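Local coordinates for Ras GTPase-activating-like protein IQGAP3 (Homo sapiens, PDB 3ISU), which probably acts as a calmodulin-binding scaffold of the IQGAP family in signalling, the present domain being its C-terminal RGC (RasGAP C-terminus) domain, at residues P23-T28 / I111-K116. Residues are numbered along the deposited sequence; the frame is centred on the assembly and turned at random.
Sequences PSLHYT and IFLLNK
L25, Y27 and L113 form a small, apolar and largely buried helix-on-sheet contact in the RGC domain, where edge strand 25-28 of the four-stranded antiparallel sheet faces the C-terminal helix 107-119; Y27 is at its more open side. It illustrates the alternation of a β-strand: L25 and Y27, two residues apart, both point at the helix, while H26 between them turns to the other side and hydrogen-bonds D55. Within 111-116, L113 meets both. It leaves the helix already aimed at the strand, and a chi1 of -170° carries CG on in that direction, trans to N. This branch point lies 4.0 Å from CD1 of L25, and CD1 of L113 reaches 4.2 Å from CE2 of Y27, approaching the ring obliquely. In both pairs the side chains pass one another in opposite directions, spanning backbones whose closest CA atoms, those of L25 and L114, are 9.0 Å apart. Y27 is amphipathic here, since its OH hydrogen-bonds NZ of K117, one turn beyond L113 on the helix. L25 also packs on K117 and F118 of that helix, L32 of helix 29-35 touches both Y27 and L113, L114 packs on L86 of helix 83-91, and backbone hydrogen bonds to F54 and I56 join the strand to neighbouring strand 52-58.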
ATOM      1  N   PRO A  23     -15.397  -0.871  -3.966  1.00 54.67           N
ATOM      2  CA  PRO A  23     -14.196  -1.632  -4.300  1.00 53.73           C
ATOM      3  C   PRO A  23     -13.052  -1.428  -3.293  1.00 51.99           C
ATOM      4  O   PRO A  23     -12.830  -0.307  -2.823  1.00 51.60           O
ATOM      5  CB  PRO A  23     -13.806  -1.069  -5.669  1.00 53.89           C
ATOM      6  CG  PRO A  23     -14.279   0.363  -5.635  1.00 54.96           C
ATOM      7  CD  PRO A  23     -15.334   0.487  -4.538  1.00 55.11           C
ATOM      8  N   SER A  24     -12.349  -2.512  -2.974  1.00 50.25           N
ATOM      9  CA  SER A  24     -11.213  -2.453  -2.055  1.00 48.83           C
ATOM     10  C   SER A  24     -10.143  -3.506  -2.358  1.00 46.81           C
ATOM     11  O   SER A  24     -10.319  -4.396  -3.197  1.00 47.02           O
ATOM     12  CB  SER A  24     -11.678  -2.577  -0.602  1.00 49.02           C
ATOM     13  OG  SER A  24     -11.998  -3.917  -0.283  1.00 50.75           O
ATOM     14  N   LEU A  25      -9.007  -3.341  -1.685  1.00 42.95           N
ATOM     15  CA  LEU A  25      -7.923  -4.284  -1.718  1.00 40.15           C
ATOM     16  C   LEU A  25      -7.570  -4.573  -0.261  1.00 37.21           C
ATOM     17  O   LEU A  25      -7.410  -3.656   0.529  1.00 33.72           O
ATOM     18  CB  LEU A  25      -6.714  -3.698  -2.412  1.00 40.41           C
ATOM     19  CG  LEU A  25      -6.854  -3.396  -3.906  1.00 44.01           C
ATOM     20  CD1 LEU A  25      -5.499  -2.866  -4.425  1.00 46.06           C
ATOM     21  CD2 LEU A  25      -7.346  -4.655  -4.660  1.00 47.46           C
ATOM     22  N   HIS A  26      -7.513  -5.852   0.055  1.00 34.00           N
ATOM     23  CA  HIS A  26      -7.133  -6.342   1.352  1.00 32.82           C
ATOM     24  C   HIS A  26      -5.994  -7.334   1.131  1.00 29.76           C
ATOM     25  O   HIS A  26      -6.193  -8.398   0.518  1.00 28.72           O
ATOM     26  CB  HIS A  26      -8.370  -6.991   1.986  1.00 33.79           C
ATOM     27  CG  HIS A  26      -8.122  -7.664   3.295  1.00 37.55           C
ATOM     28  ND1 HIS A  26      -8.310  -7.032   4.506  1.00 40.78           N
ATOM     29  CD2 HIS A  26      -7.762  -8.939   3.592  1.00 43.54           C
ATOM     30  CE1 HIS A  26      -8.055  -7.876   5.489  1.00 43.65           C
ATOM     31  NE2 HIS A  26      -7.707  -9.038   4.963  1.00 44.27           N
ATOM     32  N   TYR A  27      -4.781  -7.001   1.584  1.00 26.30           N
ATOM     33  CA  TYR A  27      -3.618  -7.872   1.375  1.00 24.32           C
ATOM     34  C   TYR A  27      -2.748  -7.902   2.605  1.00 24.67           C
ATOM     35  O   TYR A  27      -2.540  -6.865   3.241  1.00 25.49           O
ATOM     36  CB  TYR A  27      -2.733  -7.377   0.220  1.00 26.03           C
ATOM     37  CG  TYR A  27      -3.350  -7.583  -1.158  1.00 27.14           C
ATOM     38  CD1 TYR A  27      -3.557  -8.868  -1.633  1.00 32.65           C
ATOM     39  CD2 TYR A  27      -3.732  -6.518  -1.957  1.00 34.23           C
ATOM     40  CE1 TYR A  27      -4.133  -9.109  -2.898  1.00 37.65           C
ATOM     41  CE2 TYR A  27      -4.304  -6.749  -3.258  1.00 34.73           C
ATOM     42  CZ  TYR A  27      -4.482  -8.046  -3.712  1.00 38.58           C
ATOM     43  OH  TYR A  27      -5.049  -8.331  -4.975  1.00 42.41           O
ATOM     44  N   THR A  28      -2.161  -9.055   2.888  1.00 23.20           N
ATOM     45  CA  THR A  28      -1.147  -9.103   3.932  1.00 22.35           C
ATOM     46  C   THR A  28       0.162  -8.603   3.335  1.00 21.42           C
ATOM     47  O   THR A  28       0.340  -8.583   2.117  1.00 21.08           O
ATOM     48  CB  THR A  28      -0.947 -10.536   4.480  1.00 20.92           C
ATOM     49  OG1 THR A  28      -0.300 -11.346   3.485  1.00 20.58           O
ATOM     50  CG2 THR A  28      -2.303 -11.173   4.924  1.00 24.19           C
ATOM     51  N   ILE A 111       1.964   1.280  -8.400  1.00 20.64           N
ATOM     52  CA  ILE A 111       1.181   1.892  -9.479  1.00 20.75           C
ATOM     53  C   ILE A 111       0.402   0.826 -10.262  1.00 22.04           C
ATOM     54  O   ILE A 111      -0.812   0.997 -10.564  1.00 22.79           O
ATOM     55  CB  ILE A 111       2.074   2.736 -10.421  1.00 20.62           C
ATOM     56  CG1 ILE A 111       2.530   3.982  -9.689  1.00 20.17           C
ATOM     57  CG2 ILE A 111       1.325   3.068 -11.721  1.00 23.74           C
ATOM     58  CD1 ILE A 111       3.673   4.773 -10.423  1.00 21.76           C
ATOM     59  N   PHE A 112       1.082  -0.262 -10.621  1.00 22.12           N
ATOM     60  CA  PHE A 112       0.459  -1.358 -11.346  1.00 23.57           C
ATOM     61  C   PHE A 112      -0.689  -1.989 -10.564  1.00 23.62           C
ATOM     62  O   PHE A 112      -1.772  -2.146 -11.092  1.00 22.55           O
ATOM     63  CB  PHE A 112       1.502  -2.385 -11.687  1.00 25.42           C
ATOM     64  CG  PHE A 112       0.962  -3.579 -12.438  1.00 30.53           C
ATOM     65  CD1 PHE A 112       0.400  -3.425 -13.683  1.00 36.46           C
ATOM     66  CD2 PHE A 112       1.063  -4.847 -11.900  1.00 38.96           C
ATOM     67  CE1 PHE A 112      -0.072  -4.543 -14.398  1.00 40.07           C
ATOM     68  CE2 PHE A 112       0.594  -5.963 -12.597  1.00 41.19           C
ATOM     69  CZ  PHE A 112       0.028  -5.798 -13.838  1.00 41.51           C
ATOM     70  N   LEU A 113      -0.491  -2.254  -9.283  1.00 24.90           N
ATOM     71  CA  LEU A 113      -1.583  -2.788  -8.457  1.00 26.05           C
ATOM     72  C   LEU A 113      -2.805  -1.857  -8.342  1.00 25.94           C
ATOM     73  O   LEU A 113      -3.949  -2.307  -8.542  1.00 26.51           O
ATOM     74  CB  LEU A 113      -1.078  -3.110  -7.062  1.00 26.12           C
ATOM     75  CG  LEU A 113      -2.016  -3.890  -6.123  1.00 28.74           C
ATOM     76  CD1 LEU A 113      -2.237  -5.332  -6.583  1.00 32.05           C
ATOM     77  CD2 LEU A 113      -1.389  -3.868  -4.692  1.00 29.73           C
ATOM     78  N   LEU A 114      -2.573  -0.581  -8.047  1.00 25.68           N
ATOM     79  CA  LEU A 114      -3.633   0.412  -8.052  1.00 27.30           C
ATOM     80  C   LEU A 114      -4.376   0.488  -9.411  1.00 29.26           C
ATOM     81  O   LEU A 114      -5.616   0.471  -9.434  1.00 31.55           O
ATOM     82  CB  LEU A 114      -3.118   1.785  -7.637  1.00 26.39           C
ATOM     83  CG  LEU A 114      -2.571   1.913  -6.217  1.00 26.15           C
ATOM     84  CD1 LEU A 114      -2.023   3.342  -6.047  1.00 29.95           C
ATOM     85  CD2 LEU A 114      -3.592   1.617  -5.156  1.00 28.37           C
ATOM     86  N   ASN A 115      -3.642   0.499 -10.506  1.00 30.32           N
ATOM     87  CA  ASN A 115      -4.233   0.460 -11.863  1.00 32.71           C
ATOM     88  C   ASN A 115      -5.146  -0.748 -12.106  1.00 33.55           C
ATOM     89  O   ASN A 115      -6.256  -0.605 -12.626  1.00 34.69           O
ATOM     90  CB  ASN A 115      -3.158   0.358 -12.958  1.00 33.13           C
ATOM     91  CG  ASN A 115      -2.389   1.656 -13.183  1.00 34.50           C
ATOM     92  OD1 ASN A 115      -2.765   2.709 -12.667  1.00 39.38           O
ATOM     93  ND2 ASN A 115      -1.313   1.583 -13.987  1.00 38.01           N
ATOM     94  N   LYS A 116      -4.611  -1.929 -11.812  1.00 35.15           N
ATOM     95  CA  LYS A 116      -5.267  -3.194 -12.070  1.00 37.16           C
ATOM     96  C   LYS A 116      -6.526  -3.318 -11.235  1.00 38.75           C
ATOM     97  O   LYS A 116      -7.595  -3.724 -11.738  1.00 37.54           O
ATOM     98  CB  LYS A 116      -4.314  -4.330 -11.737  1.00 37.86           C
ATOM     99  CG  LYS A 116      -4.754  -5.735 -12.098  1.00 40.36           C
ATOM    100  CD  LYS A 116      -3.574  -6.732 -11.922  1.00 41.50           C
TER